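Local atomic coordinates of pyruvate carboxylase n-terminal domain (Aquifex aeolicus, PDB entry 1ULZ), a protein that forms the biotin carboxylase subunit of pyruvate carboxylase, a multidomain protein with a Rossmann-like N-terminal domain and an ATP-grasp domain. Residues A[15-20]-A[76-81]; A[207-212]-A[293-298]; A[267-272]-A[312-317]; A[308-313]-A[318-323]. The protein carries 1 engineered substitution. One frame throughout, in Å; residues are numbered along the deposited sequence.

Contact 1 (A[15-20]-A[76-81]); sequences VRIIRA and AIHPGY
I17 and G80 mark the nearest approach of the two backbones, with I17 CA 7.5 Å from G80 CA. I17 sits in the middle of helix 11-24, while residues 76-81 run off the end of strand 76-78 into a loop, where G80 adopts a positive phi. This is helix-on-sheet packing in the Rossmann-like N-terminal domain: strand 76-78 lies beside strand 5-7, which precedes the helix, in a parallel sheet. The I17 side chain points at the strand and ends over one face of the H78 imidazole as a CH-pi contact, CD1 lying 3.6 Å from the ring centroid. The same methyl is 3.7 Å from G80 CA. The second branch, CG2, rests 3.7 Å from H78 CD2, so both arms of the isoleucine meet the ring. With CG anti to the backbone N (chi1 -161°), H78 turns its ring beneath the helix. There G80 N donates to H78 ND1 at 3.0 Å, close to the ring plane, and NE2 is hydrogen-bonded to Q311 of helix 307-315. Having ND1 as an acceptor is consistent with the proton residing on NE2; two bonds then fix the ring's rotation, and its pi face receives the I17 methyl.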
loop_
_atom_site.group_PDB
_atom_site.type_symbol
_atom_site.label_atom_id
_atom_site.label_comp_id
_atom_site.label_asym_id
_atom_site.label_seq_id
_atom_site.Cartn_x
_atom_site.Cartn_y
_atom_site.Cartn_z
ATOM N N VAL A 15 -10.715 -13.148 -0.502
ATOM C CA VAL A 15 -9.384 -12.910 0.054
ATOM C C VAL A 15 -9.413 -11.655 0.926
ATOM O O VAL A 15 -8.861 -11.642 2.022
ATOM C CB VAL A 15 -8.335 -12.731 -1.070
ATOM C CG1 VAL A 15 -7.021 -12.232 -0.485
ATOM C CG2 VAL A 15 -8.117 -14.059 -1.795
ATOM N N ARG A 16 -10.068 -10.607 0.430
ATOM C CA ARG A 16 -10.203 -9.346 1.158
ATOM C C ARG A 16 -10.877 -9.581 2.506
ATOM O O ARG A 16 -10.410 -9.101 3.532
ATOM C CB ARG A 16 -11.044 -8.354 0.352
ATOM C CG ARG A 16 -11.400 -7.064 1.103
ATOM C CD ARG A 16 -10.232 -6.087 1.132
ATOM N NE ARG A 16 -10.521 -4.869 1.886
ATOM C CZ ARG A 16 -10.479 -4.776 3.214
ATOM N NH1 ARG A 16 -10.162 -5.834 3.953
ATOM N NH2 ARG A 16 -10.740 -3.618 3.805
ATOM N N ILE A 17 -11.983 -10.321 2.492
ATOM C CA ILE A 17 -12.723 -10.619 3.712
ATOM C C ILE A 17 -11.901 -11.493 4.662
ATOM O O ILE A 17 -11.858 -11.237 5.866
ATOM C CB ILE A 17 -14.066 -11.324 3.396
ATOM C CG1 ILE A 17 -14.933 -10.413 2.519
ATOM C CG2 ILE A 17 -14.802 -11.659 4.693
ATOM C CD1 ILE A 17 -16.154 -11.086 1.954
ATOM N N ILE A 18 -11.248 -12.520 4.124
ATOM C CA ILE A 18 -10.430 -13.401 4.952
ATOM C C ILE A 18 -9.307 -12.624 5.646
ATOM O O ILE A 18 -9.026 -12.853 6.819
ATOM C CB ILE A 18 -9.820 -14.563 4.122
ATOM C CG1 ILE A 18 -10.902 -15.601 3.812
ATOM C CG2 ILE A 18 -8.682 -15.224 4.887
ATOM C CD1 ILE A 18 -10.436 -16.717 2.908
ATOM N N ARG A 19 -8.677 -11.695 4.934
ATOM C CA ARG A 19 -7.598 -10.921 5.542
ATOM C C ARG A 19 -8.114 -10.088 6.716
ATOM O O ARG A 19 -7.470 -10.013 7.764
ATOM C CB ARG A 19 -6.927 -9.998 4.514
ATOM C CG ARG A 19 -5.797 -9.172 5.122
ATOM C CD ARG A 19 -4.984 -8.428 4.084
ATOM N NE ARG A 19 -4.392 -9.321 3.095
ATOM C CZ ARG A 19 -3.563 -10.321 3.380
ATOM N NH1 ARG A 19 -3.218 -10.570 4.635
ATOM N NH2 ARG A 19 -3.073 -11.069 2.406
ATOM N N ALA A 20 -9.269 -9.454 6.535
ATOM C CA ALA A 20 -9.854 -8.646 7.602
ATOM C C ALA A 20 -10.061 -9.531 8.832
ATOM O O ALA A 20 -9.688 -9.155 9.944
ATOM C CB ALA A 20 -11.181 -8.046 7.144
ATOM N N ALA A 76 -21.524 -16.414 11.860
ATOM C CA ALA A 76 -21.613 -15.214 11.044
ATOM C C ALA A 76 -21.271 -15.528 9.590
ATOM O O ALA A 76 -20.436 -16.389 9.306
ATOM C CB ALA A 76 -20.676 -14.137 11.590
ATOM N N ILE A 77 -21.931 -14.832 8.674
ATOM C CA ILE A 77 -21.695 -15.031 7.255
ATOM C C ILE A 77 -21.466 -13.722 6.508
ATOM O O ILE A 77 -22.278 -12.795 6.583
ATOM C CB ILE A 77 -22.887 -15.744 6.573
ATOM C CG1 ILE A 77 -22.983 -17.193 7.045
ATOM C CG2 ILE A 77 -22.727 -15.687 5.062
ATOM C CD1 ILE A 77 -24.143 -17.954 6.413
ATOM N N HIS A 78 -20.353 -13.649 5.788
ATOM C CA HIS A 78 -20.056 -12.471 4.991
ATOM C C HIS A 78 -20.265 -12.856 3.532
ATOM O O HIS A 78 -19.541 -13.688 2.990
ATOM C CB HIS A 78 -18.614 -12.011 5.197
ATOM C CG HIS A 78 -18.384 -10.591 4.786
ATOM N ND1 HIS A 78 -18.887 -10.069 3.615
ATOM C CD2 HIS A 78 -17.736 -9.576 5.403
ATOM C CE1 HIS A 78 -18.562 -8.792 3.530
ATOM N NE2 HIS A 78 -17.863 -8.468 4.602
ATOM N N PRO A 79 -21.259 -12.243 2.874
ATOM C CA PRO A 79 -21.594 -12.507 1.473
ATOM C C PRO A 79 -20.759 -11.771 0.423
ATOM O O PRO A 79 -20.891 -12.047 -0.769
ATOM C CB PRO A 79 -23.061 -12.106 1.407
ATOM C CG PRO A 79 -23.075 -10.898 2.268
ATOM C CD PRO A 79 -22.227 -11.306 3.471
ATOM N N GLY A 80 -19.904 -10.847 0.854
ATOM C CA GLY A 80 -19.107 -10.099 -0.106
ATOM C C GLY A 80 -20.029 -9.305 -1.021
ATOM O O GLY A 80 -20.942 -8.630 -0.543
ATOM N N TYR A 81 -19.792 -9.364 -2.330
ATOM C CA TYR A 81 -20.655 -8.670 -3.287
ATOM C C TYR A 81 -21.133 -9.671 -4.341
ATOM O O TYR A 81 -20.466 -10.677 -4.613
ATOM C CB TYR A 81 -19.932 -7.473 -3.936
ATOM C CG TYR A 81 -18.621 -7.776 -4.635
ATOM C CD1 TYR A 81 -18.577 -8.581 -5.766
ATOM C CD2 TYR A 81 -17.422 -7.242 -4.169
ATOM C CE1 TYR A 81 -17.382 -8.845 -6.414
ATOM C CE2 TYR A 81 -16.224 -7.503 -4.809
ATOM C CZ TYR A 81 -16.210 -8.305 -5.929
ATOM O OH TYR A 81 -15.017 -8.588 -6.555
#

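Contact 2 (A[207-212]-A[293-298]); sequences HIEYQV and QVEHPV
E209 and Q293 meet through their polar ends, the carboxylate and the amide approaching from opposite directions with their planes 66° apart. Q293 NE2 donates a weak hydrogen bond to E209 OE1 at 2.9 Å; the bend of the glutamine chain at chi2 (88°) brings the amide there. On the strand itself, H207 NE2 gives E209 OE2 a nearly straight bond of 2.7 Å, lying in the imidazole plane but reaching the oxygen from above the carboxylate plane. A bridging water links Q211 to the turn, donating to Q211 OE1 at 2.7 Å and accepting from Q293 N.

The contact belongs to the ATP-grasp domain: residues 207-212 are part of a strand in the large antiparallel sheet to which that domain contributes, and Q293 to H296 form a type I turn that leads into helix 296-303. Q293 O is gripped twice by H296, through the backbone N that closes the turn and through ND1, which arrives at 2.8 Å nearly along the C=O axis.

Like charges also come close. E209 OE1 and E295 OE1, both acceptors, are 3.1 Å apart, with their carboxylates turned 22° against each other. Basic groups surround the pair: R226 forms a salt bridge with E209 OE1, K236 with E295 OE1 and R337 with E295 OE2. Q293 OE1 is hydrogen-bonded to N289.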
loop_
_atom_site.group_PDB
_atom_site.type_symbol
_atom_site.label_atom_id
_atom_site.label_comp_id
_atom_site.label_asym_id
_atom_site.label_seq_id
_atom_site.Cartn_x
_atom_site.Cartn_y
_atom_site.Cartn_z
ATOM N N HIS A 207 -21.164 9.213 -13.103
ATOM C CA HIS A 207 -21.678 8.281 -12.114
ATOM C C HIS A 207 -20.955 8.654 -10.824
ATOM O O HIS A 207 -19.748 8.436 -10.702
ATOM C CB HIS A 207 -21.341 6.843 -12.518
ATOM C CG HIS A 207 -21.560 5.840 -11.429
ATOM N ND1 HIS A 207 -22.592 4.928 -11.454
ATOM C CD2 HIS A 207 -20.879 5.604 -10.281
ATOM C CE1 HIS A 207 -22.539 4.174 -10.368
ATOM N NE2 HIS A 207 -21.509 4.565 -9.639
ATOM N N ILE A 208 -21.682 9.248 -9.882
ATOM C CA ILE A 208 -21.105 9.649 -8.600
ATOM C C ILE A 208 -21.814 8.833 -7.519
ATOM O O ILE A 208 -23.045 8.793 -7.478
ATOM C CB ILE A 208 -21.340 11.150 -8.313
ATOM C CG1 ILE A 208 -20.728 12.018 -9.419
ATOM C CG2 ILE A 208 -20.760 11.506 -6.949
ATOM C CD1 ILE A 208 -19.216 12.042 -9.447
ATOM N N GLU A 209 -21.049 8.190 -6.640
ATOM C CA GLU A 209 -21.660 7.373 -5.605
ATOM C C GLU A 209 -21.083 7.610 -4.219
ATOM O O GLU A 209 -19.872 7.795 -4.052
ATOM C CB GLU A 209 -21.548 5.890 -5.975
ATOM C CG GLU A 209 -20.141 5.318 -5.917
ATOM C CD GLU A 209 -20.070 3.876 -6.406
ATOM O OE1 GLU A 209 -19.133 3.157 -5.991
ATOM O OE2 GLU A 209 -20.938 3.463 -7.208
ATOM N N TYR A 210 -21.964 7.600 -3.224
ATOM C CA TYR A 210 -21.561 7.812 -1.844
ATOM C C TYR A 210 -21.423 6.525 -1.041
ATOM O O TYR A 210 -22.258 5.614 -1.137
ATOM C CB TYR A 210 -22.552 8.741 -1.133
ATOM C CG TYR A 210 -22.195 10.209 -1.212
ATOM C CD1 TYR A 210 -22.499 10.969 -2.341
ATOM C CD2 TYR A 210 -21.522 10.827 -0.165
ATOM C CE1 TYR A 210 -22.138 12.303 -2.422
ATOM C CE2 TYR A 210 -21.155 12.158 -0.234
ATOM C CZ TYR A 210 -21.462 12.895 -1.361
ATOM O OH TYR A 210 -21.084 14.218 -1.420
ATOM N N GLN A 211 -20.364 6.463 -0.241
ATOM C CA GLN A 211 -20.114 5.314 0.617
ATOM C C GLN A 211 -20.798 5.567 1.961
ATOM O O GLN A 211 -20.586 6.602 2.592
ATOM C CB GLN A 211 -18.612 5.125 0.841
ATOM C CG GLN A 211 -18.263 3.980 1.782
ATOM C CD GLN A 211 -18.752 2.634 1.281
ATOM O OE1 GLN A 211 -18.354 2.179 0.211
ATOM N NE2 GLN A 211 -19.624 1.991 2.055
ATOM N N VAL A 212 -21.620 4.618 2.393
ATOM C CA VAL A 212 -22.321 4.745 3.666
ATOM C C VAL A 212 -21.805 3.697 4.651
ATOM O O VAL A 212 -21.398 2.612 4.247
ATOM C CB VAL A 212 -23.839 4.547 3.474
ATOM C CG1 VAL A 212 -24.562 4.707 4.797
ATOM C CG2 VAL A 212 -24.359 5.540 2.451
ATOM N N GLN A 293 -18.913 -2.533 -1.642
ATOM C CA GLN A 293 -18.735 -2.198 -3.053
ATOM C C GLN A 293 -17.433 -2.776 -3.598
ATOM O O GLN A 293 -16.432 -2.852 -2.883
ATOM C CB GLN A 293 -18.716 -0.682 -3.238
ATOM C CG GLN A 293 -19.004 -0.253 -4.658
ATOM C CD GLN A 293 -20.489 -0.083 -4.908
ATOM O OE1 GLN A 293 -21.317 -0.797 -4.331
ATOM N NE2 GLN A 293 -20.836 0.859 -5.777
ATOM N N VAL A 294 -17.441 -3.175 -4.867
ATOM C CA VAL A 294 -16.239 -3.718 -5.480
ATOM C C VAL A 294 -15.111 -2.703 -5.354
ATOM O O VAL A 294 -13.997 -3.041 -4.951
ATOM C CB VAL A 294 -16.430 -4.019 -6.987
ATOM C CG1 VAL A 294 -15.127 -4.548 -7.576
ATOM C CG2 VAL A 294 -17.546 -5.032 -7.188
ATOM N N GLU A 295 -15.413 -1.451 -5.684
ATOM C CA GLU A 295 -14.413 -0.395 -5.644
ATOM C C GLU A 295 -14.223 0.325 -4.303
ATOM O O GLU A 295 -13.736 1.455 -4.266
ATOM C CB GLU A 295 -14.693 0.632 -6.757
ATOM C CG GLU A 295 -16.070 1.310 -6.731
ATOM C CD GLU A 295 -17.173 0.514 -7.441
ATOM O OE1 GLU A 295 -18.007 1.146 -8.118
ATOM O OE2 GLU A 295 -17.221 -0.726 -7.325
ATOM N N HIS A 296 -14.575 -0.329 -3.203
ATOM C CA HIS A 296 -14.418 0.291 -1.887
ATOM C C HIS A 296 -12.998 0.750 -1.536
ATOM O O HIS A 296 -12.826 1.720 -0.796
ATOM C CB HIS A 296 -14.914 -0.644 -0.775
ATOM C CG HIS A 296 -14.038 -1.836 -0.536
ATOM N ND1 HIS A 296 -14.185 -3.024 -1.221
ATOM C CD2 HIS A 296 -13.016 -2.031 0.334
ATOM C CE1 HIS A 296 -13.296 -3.898 -0.780
ATOM N NE2 HIS A 296 -12.575 -3.320 0.164
ATOM N N PRO A 297 -11.961 0.068 -2.058
ATOM C CA PRO A 297 -10.589 0.477 -1.737
ATOM C C PRO A 297 -10.203 1.942 -1.961
ATOM O O PRO A 297 -9.425 2.482 -1.179
ATOM C CB PRO A 297 -9.738 -0.479 -2.575
ATOM C CG PRO A 297 -10.553 -1.721 -2.575
ATOM C CD PRO A 297 -11.953 -1.179 -2.841
ATOM N N VAL A 298 -10.718 2.594 -3.005
ATOM C CA VAL A 298 -10.330 3.991 -3.227
ATOM C C VAL A 298 -10.802 4.898 -2.104
ATOM O O VAL A 298 -10.104 5.836 -1.729
ATOM C CB VAL A 298 -10.834 4.560 -4.586
ATOM C CG1 VAL A 298 -10.102 3.873 -5.737
ATOM C CG2 VAL A 298 -12.341 4.394 -4.714
HETATM O O HOH W 1 -18.408 -0.476 -0.139
#

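Contact 3 (A[267-272]-A[312-317]); sequences YYNAGT and IKIAAG
N269 packs against I314 and A315 through van der Waals contacts of modest closeness, its side chain crossing that of I314 at a slant. The CG2 branch of I314, anti to the backbone N, is the arm that reaches across, standing 4.1 Å from N269 ND2 and equally far from N269 CA. The methyl of A315 approaches the same amide nitrogen, with A315 CB 4.1 Å from N269 ND2. The asparagine amide is thus set against the last turns of helix 307-315, and I314 also touches L213 on strand 206-214.

Hydrogen bonds hold the asparagine in this pose from both ends of its amide. N269 OD1 accepts from A270 N at 2.8 Å, the donor lying in the carbonyl plane, while ND2 is bonded to the carbonyl of Q311, one turn back along the helix. A buried polar group is satisfied in this way although its immediate neighbours in I314 and A315 are apolar. Nearby, Y267 OH donates to A270 O at 2.6 Å, tying the residue two before the strand to a carbonyl near the strand's start; N269 itself is paired through its backbone with G214.

Backbone bonds finish the helix. G317 N returns to I314 O at 2.8 Å; G317, with positive phi (101°), leaves the helical conformation, and E318 N adds the second bond, back to K313 O. This is a Schellman motif, here ending a helix that lies against the start of strand 269-277 in the eight-stranded antiparallel sheet.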
loop_
_atom_site.group_PDB
_atom_site.type_symbol
_atom_site.label_atom_id
_atom_site.label_comp_id
_atom_site.label_asym_id
_atom_site.label_seq_id
_atom_site.Cartn_x
_atom_site.Cartn_y
_atom_site.Cartn_z
ATOM N N TYR A 267 -30.847 1.909 8.134
ATOM C CA TYR A 267 -29.721 1.235 7.505
ATOM C C TYR A 267 -28.488 1.156 8.395
ATOM O O TYR A 267 -28.124 2.126 9.052
ATOM C CB TYR A 267 -29.341 1.944 6.198
ATOM C CG TYR A 267 -28.485 1.099 5.267
ATOM C CD1 TYR A 267 -27.110 0.983 5.456
ATOM C CD2 TYR A 267 -29.066 0.364 4.243
ATOM C CE1 TYR A 267 -26.345 0.151 4.651
ATOM C CE2 TYR A 267 -28.314 -0.464 3.439
ATOM C CZ TYR A 267 -26.954 -0.570 3.648
ATOM O OH TYR A 267 -26.212 -1.416 2.855
ATOM N N TYR A 268 -27.865 -0.014 8.437
ATOM C CA TYR A 268 -26.624 -0.172 9.184
ATOM C C TYR A 268 -25.652 -1.048 8.399
ATOM O O TYR A 268 -26.050 -1.765 7.483
ATOM C CB TYR A 268 -26.858 -0.701 10.608
ATOM C CG TYR A 268 -27.668 -1.961 10.756
ATOM C CD1 TYR A 268 -27.165 -3.195 10.358
ATOM C CD2 TYR A 268 -28.914 -1.927 11.368
ATOM C CE1 TYR A 268 -27.880 -4.363 10.573
ATOM C CE2 TYR A 268 -29.633 -3.089 11.591
ATOM C CZ TYR A 268 -29.113 -4.302 11.193
ATOM O OH TYR A 268 -29.827 -5.457 11.426
ATOM N N ASN A 269 -24.378 -0.957 8.758
ATOM C CA ASN A 269 -23.290 -1.667 8.099
ATOM C C ASN A 269 -22.975 -0.904 6.810
ATOM O O ASN A 269 -23.392 0.243 6.663
ATOM C CB ASN A 269 -23.643 -3.131 7.800
ATOM C CG ASN A 269 -22.413 -4.046 7.850
ATOM O OD1 ASN A 269 -21.471 -3.888 7.065
ATOM N ND2 ASN A 269 -22.412 -4.993 8.785
ATOM N N ALA A 270 -22.254 -1.531 5.883
ATOM C CA ALA A 270 -21.859 -0.866 4.639
ATOM C C ALA A 270 -22.911 -0.788 3.536
ATOM O O ALA A 270 -23.690 -1.718 3.325
ATOM C CB ALA A 270 -20.587 -1.515 4.087
ATOM N N GLY A 271 -22.908 0.337 2.823
ATOM C CA GLY A 271 -23.842 0.542 1.732
ATOM C C GLY A 271 -23.373 1.641 0.796
ATOM O O GLY A 271 -22.545 2.476 1.166
ATOM N N THR A 272 -23.900 1.641 -0.425
ATOM C CA THR A 272 -23.538 2.646 -1.417
ATOM C C THR A 272 -24.768 3.214 -2.109
ATOM O O THR A 272 -25.608 2.466 -2.606
ATOM C CB THR A 272 -22.612 2.056 -2.498
ATOM O OG1 THR A 272 -21.394 1.610 -1.892
ATOM C CG2 THR A 272 -22.285 3.100 -3.556
ATOM N N ILE A 312 -17.495 -6.171 9.876
ATOM C CA ILE A 312 -17.485 -7.260 10.841
ATOM C C ILE A 312 -17.680 -6.775 12.274
ATOM O O ILE A 312 -18.455 -7.362 13.026
ATOM C CB ILE A 312 -16.181 -8.076 10.730
ATOM C CG1 ILE A 312 -16.041 -8.611 9.294
ATOM C CG2 ILE A 312 -16.214 -9.239 11.704
ATOM C CD1 ILE A 312 -14.661 -9.116 8.938
ATOM N N LYS A 313 -16.988 -5.703 12.646
ATOM C CA LYS A 313 -17.128 -5.154 13.992
ATOM C C LYS A 313 -18.573 -4.713 14.222
ATOM O O LYS A 313 -19.141 -4.947 15.283
ATOM C CB LYS A 313 -16.185 -3.961 14.185
ATOM C CG LYS A 313 -14.712 -4.332 14.157
ATOM C CD LYS A 313 -13.808 -3.133 14.407
ATOM C CE LYS A 313 -12.353 -3.592 14.527
ATOM N NZ LYS A 313 -11.369 -2.471 14.679
ATOM N N ILE A 314 -19.166 -4.081 13.213
ATOM C CA ILE A 314 -20.542 -3.609 13.323
ATOM C C ILE A 314 -21.519 -4.772 13.444
ATOM O O ILE A 314 -22.435 -4.738 14.266
ATOM C CB ILE A 314 -20.919 -2.734 12.118
ATOM C CG1 ILE A 314 -20.203 -1.386 12.236
ATOM C CG2 ILE A 314 -22.431 -2.551 12.044
ATOM C CD1 ILE A 314 -20.320 -0.499 11.015
ATOM N N ALA A 315 -21.315 -5.806 12.636
ATOM C CA ALA A 315 -22.179 -6.978 12.682
ATOM C C ALA A 315 -22.065 -7.634 14.060
ATOM O O ALA A 315 -23.003 -8.267 14.535
ATOM C CB ALA A 315 -21.784 -7.971 11.584
ATOM N N ALA A 316 -20.907 -7.474 14.694
ATOM C CA ALA A 316 -20.671 -8.049 16.015
ATOM C C ALA A 316 -21.391 -7.231 17.084
ATOM O O ALA A 316 -21.454 -7.633 18.243
ATOM C CB ALA A 316 -19.177 -8.094 16.311
ATOM N N GLY A 317 -21.918 -6.076 16.690
ATOM C CA GLY A 317 -22.632 -5.233 17.632
ATOM C C GLY A 317 -21.808 -4.076 18.151
ATOM O O GLY A 317 -22.267 -3.302 18.981
#

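Contact 4 (A[308-313]-A[318-323]); sequences VKWQIK and EPLTIK
W310 presents its indole to the returning chain, with the side chains of L320 and K313 on opposite faces. L320 CD1 sits squarely over the six-membered ring, 3.8 Å from its centroid and 8° off the normal, a CH-pi contact; the two side chains cross at about a right angle. Over the other face lies K313: its CG stands beside the backbone N (chi1 -66°) and the chain runs extended beyond, which carries CD 4.0 Å above the plane, toward the rim, and the lysine makes a cation-pi contact. T321 OG1 comes to the ring edge, near its plane and 3.6 Å from W310 CH2, while I322 CD1 approaches obliquely to 3.8 Å from W310 NE1. At the helix end E318 N donates to K313 O at 3.0 Å, and the E318 side chain passes slantwise over the base of K313, E318 CD 3.9 Å from K313 CB. The charged ends stay apart, K313 NZ lying 5.4 Å from E318 OE1. L320 and I322 both reach I221 of strand 220-232. The contact joins an apolar, aromatic part round W310 to a K313–E318 part held by one backbone hydrogen bond; E318 may still lend K313 some electrostatic attraction.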
loop_
_atom_site.group_PDB
_atom_site.type_symbol
_atom_site.label_atom_id
_atom_site.label_comp_id
_atom_site.label_asym_id
_atom_site.label_seq_id
_atom_site.Cartn_x
_atom_site.Cartn_y
_atom_site.Cartn_z
ATOM N N VAL A 308 -14.213 -2.981 5.280
ATOM C CA VAL A 308 -14.545 -4.386 5.500
ATOM C C VAL A 308 -14.394 -4.810 6.959
ATOM O O VAL A 308 -15.246 -5.522 7.490
ATOM C CB VAL A 308 -13.695 -5.310 4.618
ATOM C CG1 VAL A 308 -13.980 -6.766 4.969
ATOM C CG2 VAL A 308 -14.012 -5.049 3.146
ATOM N N LYS A 309 -13.314 -4.376 7.607
ATOM C CA LYS A 309 -13.107 -4.719 9.008
ATOM C C LYS A 309 -14.250 -4.131 9.831
ATOM O O LYS A 309 -14.759 -4.775 10.744
ATOM C CB LYS A 309 -11.761 -4.184 9.520
ATOM C CG LYS A 309 -11.464 -4.592 10.969
ATOM C CD LYS A 309 -10.052 -4.210 11.405
ATOM C CE LYS A 309 -8.994 -4.996 10.630
ATOM N NZ LYS A 309 -7.614 -4.580 10.980
ATOM N N TRP A 310 -14.665 -2.914 9.497
ATOM C CA TRP A 310 -15.765 -2.286 10.220
ATOM C C TRP A 310 -17.084 -3.033 10.010
ATOM O O TRP A 310 -17.926 -3.065 10.904
ATOM C CB TRP A 310 -15.913 -0.811 9.822
ATOM C CG TRP A 310 -15.145 0.116 10.724
ATOM C CD1 TRP A 310 -14.110 0.933 10.377
ATOM C CD2 TRP A 310 -15.346 0.302 12.134
ATOM N NE1 TRP A 310 -13.653 1.617 11.479
ATOM C CE2 TRP A 310 -14.394 1.249 12.570
ATOM C CE3 TRP A 310 -16.236 -0.241 13.069
ATOM C CZ2 TRP A 310 -14.305 1.665 13.900
ATOM C CZ3 TRP A 310 -16.145 0.174 14.393
ATOM C CH2 TRP A 310 -15.187 1.119 14.793
ATOM N N GLN A 311 -17.256 -3.634 8.833
ATOM C CA GLN A 311 -18.458 -4.406 8.533
ATOM C C GLN A 311 -18.605 -5.500 9.588
ATOM O O GLN A 311 -19.690 -5.733 10.120
ATOM C CB GLN A 311 -18.352 -5.088 7.159
ATOM C CG GLN A 311 -18.628 -4.218 5.947
ATOM C CD GLN A 311 -18.676 -5.036 4.658
ATOM O OE1 GLN A 311 -17.652 -5.544 4.194
ATOM N NE2 GLN A 311 -19.871 -5.177 4.084
ATOM N N ILE A 312 -17.495 -6.171 9.876
ATOM C CA ILE A 312 -17.485 -7.260 10.841
ATOM C C ILE A 312 -17.680 -6.775 12.274
ATOM O O ILE A 312 -18.455 -7.362 13.026
ATOM C CB ILE A 312 -16.181 -8.076 10.730
ATOM C CG1 ILE A 312 -16.041 -8.611 9.294
ATOM C CG2 ILE A 312 -16.214 -9.239 11.704
ATOM C CD1 ILE A 312 -14.661 -9.116 8.938
ATOM N N LYS A 313 -16.988 -5.703 12.646
ATOM C CA LYS A 313 -17.128 -5.154 13.992
ATOM C C LYS A 313 -18.573 -4.713 14.222
ATOM O O LYS A 313 -19.141 -4.947 15.283
ATOM C CB LYS A 313 -16.185 -3.961 14.185
ATOM C CG LYS A 313 -14.712 -4.332 14.157
ATOM C CD LYS A 313 -13.808 -3.133 14.407
ATOM C CE LYS A 313 -12.353 -3.592 14.527
ATOM N NZ LYS A 313 -11.369 -2.471 14.679
ATOM N N GLU A 318 -20.587 -3.948 17.658
ATOM C CA GLU A 318 -19.722 -2.871 18.099
ATOM C C GLU A 318 -20.202 -1.509 17.613
ATOM O O GLU A 318 -20.852 -1.395 16.575
ATOM C CB GLU A 318 -18.293 -3.119 17.618
ATOM C CG GLU A 318 -17.617 -4.290 18.308
ATOM C CD GLU A 318 -16.120 -4.318 18.066
ATOM O OE1 GLU A 318 -15.497 -3.231 18.072
ATOM O OE2 GLU A 318 -15.566 -5.424 17.886
ATOM N N PRO A 319 -19.901 -0.454 18.380
ATOM C CA PRO A 319 -20.303 0.898 18.009
ATOM C C PRO A 319 -19.284 1.490 17.043
ATOM O O PRO A 319 -18.078 1.272 17.197
ATOM C CB PRO A 319 -20.304 1.624 19.348
ATOM C CG PRO A 319 -19.130 1.010 20.035
ATOM C CD PRO A 319 -19.302 -0.472 19.726
ATOM N N LEU A 320 -19.775 2.218 16.045
ATOM C CA LEU A 320 -18.904 2.870 15.074
ATOM C C LEU A 320 -18.303 4.075 15.797
ATOM O O LEU A 320 -18.968 5.085 15.989
ATOM C CB LEU A 320 -19.716 3.325 13.857
ATOM C CG LEU A 320 -18.958 4.071 12.751
ATOM C CD1 LEU A 320 -17.751 3.256 12.293
ATOM C CD2 LEU A 320 -19.902 4.338 11.590
ATOM N N THR A 321 -17.043 3.968 16.199
ATOM C CA THR A 321 -16.402 5.051 16.936
ATOM C C THR A 321 -15.820 6.165 16.074
ATOM O O THR A 321 -14.771 6.718 16.390
ATOM C CB THR A 321 -15.295 4.502 17.848
ATOM O OG1 THR A 321 -14.319 3.821 17.054
ATOM C CG2 THR A 321 -15.889 3.531 18.878
ATOM N N ILE A 322 -16.507 6.495 14.988
ATOM C CA ILE A 322 -16.066 7.558 14.090
ATOM C C ILE A 322 -17.205 8.550 13.888
ATOM O O ILE A 322 -18.293 8.163 13.474
ATOM C CB ILE A 322 -15.686 7.012 12.696
ATOM C CG1 ILE A 322 -14.591 5.952 12.814
ATOM C CG2 ILE A 322 -15.221 8.156 11.807
ATOM C CD1 ILE A 322 -14.165 5.369 11.465
ATOM N N LYS A 323 -16.961 9.821 14.191
ATOM C CA LYS A 323 -17.986 10.846 13.999
ATOM C C LYS A 323 -17.790 11.410 12.594
ATOM O O LYS A 323 -16.684 11.366 12.066
ATOM C CB LYS A 323 -17.824 11.971 15.028
ATOM C CG LYS A 323 -17.946 11.550 16.488
ATOM C CD LYS A 323 -17.754 12.770 17.404
ATOM C CE LYS A 323 -17.727 12.389 18.886
ATOM N NZ LYS A 323 -16.563 11.509 19.224
#

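Contacts 3 and 4 share I312 and K313 of helix 307-315, and their centres are 7 Å apart. That helix also reaches contact 1, whose centre is about 13 Å from that of contact 3: A20 CB lies 4.1 Å from I312 CD1, and Q311 turns its side chain to contact 1 and its carbonyl to contact 3. Contacts 2 and 3 use neighbouring strands of one sheet, where V212 N stands 2.6 Å from G271 O, a probable hydrogen bond. Contacts 1 and 2, with centres about 17 Å apart, touch where R16 NE lies 3.1 Å from H296 NE2, so the Rossmann-like and ATP-grasp parts meet at several points.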